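Local atomic coordinates of computational Design of Enzyme (Synthetic construct, PDB entry 3TP4), a protein that is a computationally designed enzyme with a glycosyl hydrolase family 26-like TIM barrel, apparently built to carry an activated serine in a catalytic triad. Residues 171-176 and 198-203; 7-12 and 203-208; 235-240 and 274-279. One frame throughout, in Å; residues are numbered along the deposited sequence.

Contact 1 (171-176 and 198-203); sequences RPWHEN and RFTVEY
In the beta/alpha barrel, P172 and W173, near the C-terminal end of strand 168-174, pack against T200 of helix 190-207, the helix of the beta-alpha-beta crossover that leads on to the neighbouring parallel strand 213-217. One polar link crosses this buried interface. W173 NE1 donates to T200 OG1 at 2.9 Å, with an N-H...O angle of 163°. The oxygen lies at the indole edge, only 3° out of the ring plane, and the wide angle at the hydrogen shows the N-H aimed almost straight at it. The T200 hydroxyl stands beside its own backbone N (chi1 -68°) and from there donates in turn to the carbonyl of L196, one helical turn earlier. OG1 is thus acceptor and donor at once, which fixes the rotation of the hydroxyl and satisfies a buried indole N-H. L196 of the same helix and L144 of helix 141-157 also pack on the indole. A phenylalanine in place of W173 lacks the N-H, and T200 OG1 would probably lose its donor while a gap opened beside the helix. The other branch of T200 serves the apolar side of the interface: its CG2 reaches P172 CB at 3.8 Å.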
loop_
_atom_site.group_PDB
_atom_site.type_symbol
_atom_site.label_atom_id
_atom_site.label_comp_id
_atom_site.label_asym_id
_atom_site.label_seq_id
_atom_site.Cartn_x
_atom_site.Cartn_y
_atom_site.Cartn_z
ATOM N N ARG A 171 2.390 -2.095 -0.263
ATOM C CA ARG A 171 1.068 -1.601 0.087
ATOM C C ARG A 171 0.437 -2.495 1.143
ATOM O O ARG A 171 -0.207 -3.499 0.815
ATOM C CB ARG A 171 0.164 -1.566 -1.144
ATOM C CG ARG A 171 -1.233 -1.060 -0.836
ATOM C CD ARG A 171 -2.119 -1.053 -2.076
ATOM N NE ARG A 171 -3.407 -0.432 -1.781
ATOM C CZ ARG A 171 -4.399 -0.307 -2.656
ATOM N NH1 ARG A 171 -4.256 -0.755 -3.906
ATOM N NH2 ARG A 171 -5.531 0.267 -2.273
ATOM N N PRO A 172 0.605 -2.129 2.420
ATOM C CA PRO A 172 0.139 -3.011 3.502
ATOM C C PRO A 172 -1.345 -2.856 3.869
ATOM O O PRO A 172 -1.784 -1.773 4.255
ATOM C CB PRO A 172 1.031 -2.611 4.682
ATOM C CG PRO A 172 1.381 -1.188 4.427
ATOM C CD PRO A 172 1.407 -0.994 2.919
ATOM N N TRP A 173 -2.092 -3.952 3.742
ATOM C CA TRP A 173 -3.470 -4.075 4.239
ATOM C C TRP A 173 -4.507 -3.299 3.434
ATOM O O TRP A 173 -4.968 -2.227 3.852
ATOM C CB TRP A 173 -3.547 -3.717 5.731
ATOM C CG TRP A 173 -2.407 -4.300 6.515
ATOM C CD1 TRP A 173 -1.546 -3.625 7.335
ATOM C CD2 TRP A 173 -1.985 -5.671 6.531
ATOM N NE1 TRP A 173 -0.616 -4.493 7.858
ATOM C CE2 TRP A 173 -0.869 -5.755 7.391
ATOM C CE3 TRP A 173 -2.453 -6.837 5.918
ATOM C CZ2 TRP A 173 -0.210 -6.961 7.648
ATOM C CZ3 TRP A 173 -1.786 -8.034 6.158
ATOM C CH2 TRP A 173 -0.682 -8.087 7.022
ATOM N N HIS A 174 -4.871 -3.850 2.275
ATOM C CA HIS A 174 -5.906 -3.259 1.436
ATOM C C HIS A 174 -6.948 -4.326 1.055
ATOM O O HIS A 174 -6.651 -5.519 1.021
ATOM C CB HIS A 174 -5.292 -2.613 0.180
ATOM C CG HIS A 174 -4.587 -3.592 -0.707
ATOM N ND1 HIS A 174 -5.112 -4.021 -1.907
ATOM C CD2 HIS A 174 -3.419 -4.259 -0.546
ATOM C CE1 HIS A 174 -4.285 -4.893 -2.462
ATOM N NE2 HIS A 174 -3.254 -5.059 -1.652
ATOM N N GLU A 175 -8.164 -3.868 0.778
ATOM C CA GLU A 175 -9.316 -4.725 0.515
ATOM C C GLU A 175 -9.320 -5.216 -0.918
ATOM O O GLU A 175 -9.231 -4.416 -1.847
ATOM C CB GLU A 175 -10.590 -3.920 0.783
ATOM C CG GLU A 175 -11.899 -4.626 0.439
ATOM C CD GLU A 175 -12.055 -5.969 1.140
ATOM O OE1 GLU A 175 -12.515 -5.993 2.298
ATOM O OE2 GLU A 175 -11.708 -6.998 0.534
ATOM N N ASN A 176 -9.457 -6.526 -1.108
ATOM C CA ASN A 176 -9.478 -7.088 -2.458
ATOM C C ASN A 176 -10.853 -7.224 -3.118
ATOM O O ASN A 176 -10.942 -7.552 -4.292
ATOM C CB ASN A 176 -8.712 -8.406 -2.514
ATOM C CG ASN A 176 -7.212 -8.194 -2.589
ATOM O OD1 ASN A 176 -6.717 -7.447 -3.444
ATOM N ND2 ASN A 176 -6.481 -8.829 -1.684
ATOM N N ARG A 198 0.526 1.973 11.015
ATOM C CA ARG A 198 1.689 2.639 11.628
ATOM C C ARG A 198 2.646 1.617 12.237
ATOM O O ARG A 198 3.858 1.689 12.025
ATOM C CB ARG A 198 1.250 3.675 12.672
ATOM C CG ARG A 198 0.579 4.922 12.055
ATOM C CD ARG A 198 -0.254 5.681 13.074
ATOM N NE ARG A 198 -0.946 6.823 12.480
ATOM C CZ ARG A 198 -1.906 7.517 13.094
ATOM N NH1 ARG A 198 -2.302 7.188 14.316
ATOM N NH2 ARG A 198 -2.476 8.543 12.483
ATOM N N PHE A 199 2.100 0.668 12.996
ATOM C CA PHE A 199 2.913 -0.426 13.524
ATOM C C PHE A 199 3.602 -1.190 12.412
ATOM O O PHE A 199 4.766 -1.543 12.523
ATOM C CB PHE A 199 2.077 -1.413 14.333
ATOM C CG PHE A 199 2.847 -2.627 14.774
ATOM C CD1 PHE A 199 3.750 -2.544 15.826
ATOM C CD2 PHE A 199 2.676 -3.849 14.134
ATOM C CE1 PHE A 199 4.465 -3.655 16.235
ATOM C CE2 PHE A 199 3.383 -4.970 14.541
ATOM C CZ PHE A 199 4.287 -4.871 15.584
ATOM N N THR A 200 2.870 -1.475 11.342
ATOM C CA THR A 200 3.448 -2.214 10.229
ATOM C C THR A 200 4.696 -1.499 9.707
ATOM O O THR A 200 5.743 -2.129 9.452
ATOM C CB THR A 200 2.428 -2.382 9.087
ATOM O OG1 THR A 200 1.368 -3.250 9.513
ATOM C CG2 THR A 200 3.088 -2.970 7.842
ATOM N N VAL A 201 4.579 -0.184 9.540
ATOM C CA VAL A 201 5.686 0.606 9.014
ATOM C C VAL A 201 6.843 0.618 10.007
ATOM O O VAL A 201 8.001 0.443 9.640
ATOM C CB VAL A 201 5.273 2.055 8.730
ATOM C CG1 VAL A 201 6.511 2.902 8.505
ATOM C CG2 VAL A 201 4.356 2.133 7.503
ATOM N N GLU A 202 6.515 0.818 11.275
ATOM C CA GLU A 202 7.528 0.913 12.319
ATOM C C GLU A 202 8.229 -0.433 12.550
ATOM O O GLU A 202 9.455 -0.496 12.665
ATOM C CB GLU A 202 6.890 1.463 13.604
ATOM C CG GLU A 202 6.564 2.955 13.472
ATOM C CD GLU A 202 5.468 3.439 14.400
ATOM O OE1 GLU A 202 4.858 2.607 15.115
ATOM O OE2 GLU A 202 5.222 4.668 14.412
ATOM N N TYR A 203 7.460 -1.514 12.591
ATOM C CA TYR A 203 8.063 -2.837 12.744
ATOM C C TYR A 203 9.033 -3.127 11.592
ATOM O O TYR A 203 10.191 -3.467 11.822
ATOM C CB TYR A 203 7.009 -3.944 12.861
ATOM C CG TYR A 203 7.618 -5.290 13.218
ATOM C CD1 TYR A 203 8.008 -5.565 14.520
ATOM C CD2 TYR A 203 7.828 -6.270 12.251
ATOM C CE1 TYR A 203 8.573 -6.784 14.865
ATOM C CE2 TYR A 203 8.393 -7.502 12.580
ATOM C CZ TYR A 203 8.768 -7.745 13.902
ATOM O OH TYR A 203 9.333 -8.945 14.277
#

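Contact 2 (7-12 and 203-208); sequences AIVDAD and YLRDVK
The backbones of D10 and R205 come within 6.9 Å of each other, CA to CA, where the loop between strand 4-6 and helix 15-27 of the TIM-barrel domain passes the last turns of helix 190-207. The helix widens here into a pi-type turn, in which K208 N bonds to Y203 O at 2.8 Å, while the loop is bent by an Asx turn at D10. R205 carries the helix side of the contact, against V9 and D10 of the loop. Its CG lies anti to the backbone N and sends the chain out toward the loop, where a bend at chi3 (64°) swings the guanidinium round so that it serves two partners at once. One edge of the guanidinium forms a side-on salt bridge with D206, the next residue of the helix: NE meets D206 OD1 at 2.8 Å, and NH2 meets D206 OD2 at 3.0 Å on the syn side of that oxygen. D206 OD2 has a second cationic partner, R396, on a strand of the eight-stranded mixed sheet. With NE and NH2 taken up by the carboxylate, NH1 is left to cross to the loop, donating to V9 O at 3.0 Å. That bond is bent (N-H...O 132°), and NH1 comes from above the carbonyl plane of V9, 48° out of it and not on a lone pair. D10 meets the aliphatic part of the arginine instead of its charge: OD1 lies 3.9 Å from R205 CG, and the two side chains run past each other in opposite directions. The same OD1 accepts from D12 N at 2.9 Å, met from above the carboxylate plane, and this bond closes the Asx turn. Nearby, V9 N is held by the carboxylate of D241. The V9 side chain crosses that of R205 at about a right angle, bringing V9 CG1 to 3.7 Å from R205 NH1.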
loop_
_atom_site.group_PDB
_atom_site.type_symbol
_atom_site.label_atom_id
_atom_site.label_comp_id
_atom_site.label_asym_id
_atom_site.label_seq_id
_atom_site.Cartn_x
_atom_site.Cartn_y
_atom_site.Cartn_z
ATOM N N ALA A 7 10.654 14.224 0.825
ATOM C CA ALA A 7 10.019 13.613 1.977
ATOM C C ALA A 7 9.781 12.157 1.647
ATOM O O ALA A 7 9.080 11.837 0.686
ATOM C CB ALA A 7 8.703 14.304 2.282
ATOM N N ILE A 8 10.392 11.275 2.429
ATOM C CA ILE A 8 10.235 9.844 2.229
ATOM C C ILE A 8 10.045 9.197 3.588
ATOM O O ILE A 8 10.706 9.569 4.554
ATOM C CB ILE A 8 11.452 9.232 1.506
ATOM C CG1 ILE A 8 11.347 7.709 1.459
ATOM C CG2 ILE A 8 12.747 9.650 2.184
ATOM C CD1 ILE A 8 12.367 7.030 0.495
ATOM N N VAL A 9 9.127 8.241 3.665
ATOM C CA VAL A 9 8.773 7.624 4.943
ATOM C C VAL A 9 9.985 7.041 5.662
ATOM O O VAL A 9 10.154 7.223 6.872
ATOM C CB VAL A 9 7.665 6.572 4.743
ATOM C CG1 VAL A 9 7.542 5.670 5.960
ATOM C CG2 VAL A 9 6.329 7.292 4.466
ATOM N N ASP A 10 10.829 6.342 4.914
ATOM C CA ASP A 10 12.049 5.788 5.475
ATOM C C ASP A 10 13.236 6.687 5.135
ATOM O O ASP A 10 13.793 6.610 4.031
ATOM C CB ASP A 10 12.269 4.366 4.961
ATOM C CG ASP A 10 13.628 3.811 5.340
ATOM O OD1 ASP A 10 14.253 4.332 6.294
ATOM O OD2 ASP A 10 14.075 2.855 4.677
ATOM N N ALA A 11 13.613 7.545 6.086
ATOM C CA ALA A 11 14.698 8.502 5.858
ATOM C C ALA A 11 16.036 7.809 5.617
ATOM O O ALA A 11 16.980 8.435 5.129
ATOM C CB ALA A 11 14.812 9.493 7.020
ATOM N N ASP A 12 16.109 6.525 5.960
ATOM C CA ASP A 12 17.319 5.728 5.762
ATOM C C ASP A 12 17.231 4.779 4.559
ATOM O O ASP A 12 18.043 3.860 4.437
ATOM C CB ASP A 12 17.620 4.892 7.012
ATOM C CG ASP A 12 18.066 5.739 8.199
ATOM O OD1 ASP A 12 18.763 6.755 7.994
ATOM O OD2 ASP A 12 17.717 5.381 9.338
ATOM N N TYR A 203 7.460 -1.514 12.591
ATOM C CA TYR A 203 8.063 -2.837 12.744
ATOM C C TYR A 203 9.033 -3.127 11.592
ATOM O O TYR A 203 10.191 -3.467 11.822
ATOM C CB TYR A 203 7.009 -3.944 12.861
ATOM C CG TYR A 203 7.618 -5.290 13.218
ATOM C CD1 TYR A 203 8.008 -5.565 14.520
ATOM C CD2 TYR A 203 7.828 -6.270 12.251
ATOM C CE1 TYR A 203 8.573 -6.784 14.865
ATOM C CE2 TYR A 203 8.393 -7.502 12.580
ATOM C CZ TYR A 203 8.768 -7.745 13.902
ATOM O OH TYR A 203 9.333 -8.945 14.277
ATOM N N LEU A 204 8.575 -2.956 10.356
ATOM C CA LEU A 204 9.437 -3.216 9.201
ATOM C C LEU A 204 10.653 -2.288 9.156
ATOM O O LEU A 204 11.783 -2.744 8.988
ATOM C CB LEU A 204 8.647 -3.113 7.890
ATOM C CG LEU A 204 7.628 -4.232 7.616
ATOM C CD1 LEU A 204 6.727 -3.864 6.465
ATOM C CD2 LEU A 204 8.297 -5.603 7.354
ATOM N N ARG A 205 10.421 -0.985 9.289
ATOM C CA ARG A 205 11.498 -0.008 9.135
ATOM C C ARG A 205 12.401 0.047 10.368
ATOM O O ARG A 205 13.618 -0.102 10.272
ATOM C CB ARG A 205 10.931 1.387 8.856
ATOM C CG ARG A 205 11.976 2.515 8.816
ATOM C CD ARG A 205 11.317 3.907 8.845
ATOM N NE ARG A 205 10.587 4.129 10.104
ATOM C CZ ARG A 205 9.583 4.993 10.268
ATOM N NH1 ARG A 205 9.166 5.760 9.265
ATOM N NH2 ARG A 205 8.986 5.096 11.451
ATOM N N ASP A 206 11.800 0.255 11.532
ATOM C CA ASP A 206 12.589 0.554 12.725
ATOM C C ASP A 206 13.040 -0.708 13.429
ATOM O O ASP A 206 14.129 -0.755 13.995
ATOM C CB ASP A 206 11.785 1.410 13.701
ATOM C CG ASP A 206 11.328 2.721 13.094
ATOM O OD1 ASP A 206 12.094 3.324 12.320
ATOM O OD2 ASP A 206 10.202 3.154 13.395
ATOM N N VAL A 207 12.184 -1.717 13.436
ATOM C CA VAL A 207 12.512 -2.956 14.119
ATOM C C VAL A 207 13.321 -3.909 13.228
ATOM O O VAL A 207 14.307 -4.476 13.675
ATOM C CB VAL A 207 11.261 -3.665 14.683
ATOM C CG1 VAL A 207 11.639 -5.034 15.239
ATOM C CG2 VAL A 207 10.589 -2.802 15.784
ATOM N N LYS A 208 12.918 -4.079 11.970
ATOM C CA LYS A 208 13.607 -5.033 11.094
ATOM C C LYS A 208 14.693 -4.408 10.212
ATOM O O LYS A 208 15.539 -5.113 9.668
ATOM C CB LYS A 208 12.598 -5.793 10.225
ATOM C CG LYS A 208 11.511 -6.495 11.022
ATOM C CD LYS A 208 12.084 -7.557 11.962
ATOM C CE LYS A 208 12.708 -8.708 11.177
ATOM N NZ LYS A 208 12.939 -9.896 12.047
#

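Contact 3 (235-240 and 274-279); sequences PGDAFV and KGKVSA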
loop_
_atom_site.group_PDB
_atom_site.type_symbol
_atom_site.label_atom_id
_atom_site.label_comp_id
_atom_site.label_asym_id
_atom_site.label_seq_id
_atom_site.Cartn_x
_atom_site.Cartn_y
_atom_site.Cartn_z
ATOM N N PRO A 235 -3.219 6.967 7.204
ATOM C CA PRO A 235 -2.291 6.715 8.316
ATOM C C PRO A 235 -1.462 7.933 8.745
ATOM O O PRO A 235 -0.964 7.949 9.869
ATOM C CB PRO A 235 -1.369 5.607 7.765
ATOM C CG PRO A 235 -2.124 4.983 6.683
ATOM C CD PRO A 235 -2.914 6.118 6.049
ATOM N N GLY A 236 -1.305 8.922 7.871
ATOM C CA GLY A 236 -0.545 10.115 8.218
ATOM C C GLY A 236 0.654 10.356 7.318
ATOM O O GLY A 236 1.210 9.415 6.750
ATOM N N ASP A 237 1.072 11.616 7.218
ATOM C CA ASP A 237 2.186 12.005 6.354
ATOM C C ASP A 237 3.497 11.288 6.667
ATOM O O ASP A 237 4.298 11.033 5.766
ATOM C CB ASP A 237 2.430 13.512 6.424
ATOM C CG ASP A 237 1.229 14.325 5.980
ATOM O OD1 ASP A 237 0.295 13.763 5.372
ATOM O OD2 ASP A 237 1.232 15.545 6.234
ATOM N N ALA A 238 3.731 10.968 7.935
ATOM C CA ALA A 238 4.982 10.308 8.310
ATOM C C ALA A 238 4.991 8.835 7.926
ATOM O O ALA A 238 5.980 8.140 8.145
ATOM C CB ALA A 238 5.229 10.451 9.816
ATOM N N PHE A 239 3.889 8.357 7.358
ATOM C CA PHE A 239 3.715 6.915 7.159
ATOM C C PHE A 239 3.431 6.465 5.727
ATOM O O PHE A 239 3.541 5.279 5.423
ATOM C CB PHE A 239 2.614 6.394 8.091
ATOM C CG PHE A 239 2.947 6.562 9.541
ATOM C CD1 PHE A 239 3.762 5.647 10.179
ATOM C CD2 PHE A 239 2.478 7.655 10.254
ATOM C CE1 PHE A 239 4.105 5.803 11.518
ATOM C CE2 PHE A 239 2.805 7.820 11.597
ATOM C CZ PHE A 239 3.620 6.881 12.229
ATOM N N VAL A 240 3.068 7.405 4.860
ATOM C CA VAL A 240 2.670 7.087 3.487
ATOM C C VAL A 240 3.531 7.838 2.462
ATOM O O VAL A 240 3.698 9.055 2.576
ATOM C CB VAL A 240 1.196 7.481 3.246
ATOM C CG1 VAL A 240 0.799 7.222 1.789
ATOM C CG2 VAL A 240 0.269 6.721 4.208
ATOM N N LYS A 274 1.058 17.617 -0.230
ATOM C CA LYS A 274 1.895 16.968 0.781
ATOM C C LYS A 274 3.316 16.723 0.289
ATOM O O LYS A 274 4.166 16.275 1.050
ATOM C CB LYS A 274 1.259 15.655 1.259
ATOM C CG LYS A 274 -0.085 15.858 2.002
ATOM C CD LYS A 274 -0.757 14.527 2.323
ATOM C CE LYS A 274 -2.048 14.725 3.127
ATOM N NZ LYS A 274 -1.785 15.377 4.438
ATOM N N GLY A 275 3.570 17.022 -0.981
ATOM C CA GLY A 275 4.859 16.730 -1.585
ATOM C C GLY A 275 5.046 15.231 -1.750
ATOM O O GLY A 275 6.156 14.718 -1.651
ATOM N N LYS A 276 3.943 14.525 -1.980
ATOM C CA LYS A 276 3.973 13.075 -2.125
ATOM C C LYS A 276 3.644 12.660 -3.555
ATOM O O LYS A 276 3.442 13.503 -4.429
ATOM C CB LYS A 276 2.986 12.423 -1.143
ATOM C CG LYS A 276 3.376 12.631 0.342
ATOM C CD LYS A 276 2.417 11.904 1.284
ATOM C CE LYS A 276 2.778 12.174 2.761
ATOM N NZ LYS A 276 4.200 11.828 3.023
ATOM N N VAL A 277 3.599 11.352 -3.780
ATOM C CA VAL A 277 3.235 10.788 -5.075
ATOM C C VAL A 277 1.816 10.237 -5.018
ATOM O O VAL A 277 1.431 9.626 -4.026
ATOM C CB VAL A 277 4.185 9.626 -5.441
ATOM C CG1 VAL A 277 3.615 8.794 -6.611
ATOM C CG2 VAL A 277 5.582 10.156 -5.755
ATOM N N SER A 278 1.030 10.470 -6.065
ATOM C CA SER A 278 -0.261 9.804 -6.178
ATOM C C SER A 278 -0.227 8.847 -7.358
ATOM O O SER A 278 0.508 9.070 -8.329
ATOM C CB SER A 278 -1.387 10.819 -6.366
ATOM O OG SER A 278 -1.170 11.593 -7.542
ATOM N N ALA A 279 -1.026 7.785 -7.284
ATOM C CA ALA A 279 -1.075 6.799 -8.364
ATOM C C ALA A 279 -2.467 6.191 -8.430
ATOM O O ALA A 279 -3.156 6.104 -7.415
ATOM C CB ALA A 279 -0.038 5.709 -8.140
#
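K276 and K274 reach from the helix-to-strand junction after helix 254-274 to D237 and V240 in the loop leading into strand 242-249, at the end of the TIM barrel where these parallel strands begin. A Schellman motif with G275 at positive phi closes the helix and separates the two lysines. The K276 side chain leaves its CB in the direction of the loop, and CG carries it on in an extended run past Y234. CD is the first atom to meet the loop across the contact, 3.4 Å from V240 O. CE follows, 3.9 Å from D237 CB, while remaining close to the V240 carbonyl. A bend at the last torsion (chi4 -54°) then turns NZ in between two carbonyl groups. It donates to D237 O at 2.9 Å, in the carbonyl plane and on a lone pair. It also donates to V240 O at 2.9 Å, approaching nearly head-on with a C=O...N angle of 176°. The carboxylate of D237 is left to the other lysine: K274 NZ forms a salt bridge to D237 OD1 at 2.8 Å, meeting the syn lone pair of that oxygen, with the two side chains crossing at about a right angle. Y234 OH also bonds to D237 OD1, so this oxygen has two partners. The K276 ammonium is thus bound by main-chain oxygens three residues apart and ties the turn between them to the next strand's entry; the D237 carboxylate, 5.0 Å from OD1 to K276 NZ, probably adds some longer-range stabilisation of this buried charge.

Contacts 1 and 2 draw on successive turns of helix 190-207 and share Y203, with centres about 13 Å apart; V201 CG1 and V9 CG1 touch at 3.9 Å between them. Contact 3 lies about 14 Å from each, centre to centre. Helix 190-207 also meets the 235-240 loop of contact 3, where R198 NE approaches P235 O at 2.8 Å, a probable hydrogen bond. V9 closes the circuit, its CG2 lying 3.3 Å from V240 N. Contact 1 is nearer the C-terminal strand ends, where TIM barrels carry their active sites, whereas contact 3 lies at strand beginnings. The designed triad is probably S70, H37 and E320, none of which belongs to these contacts.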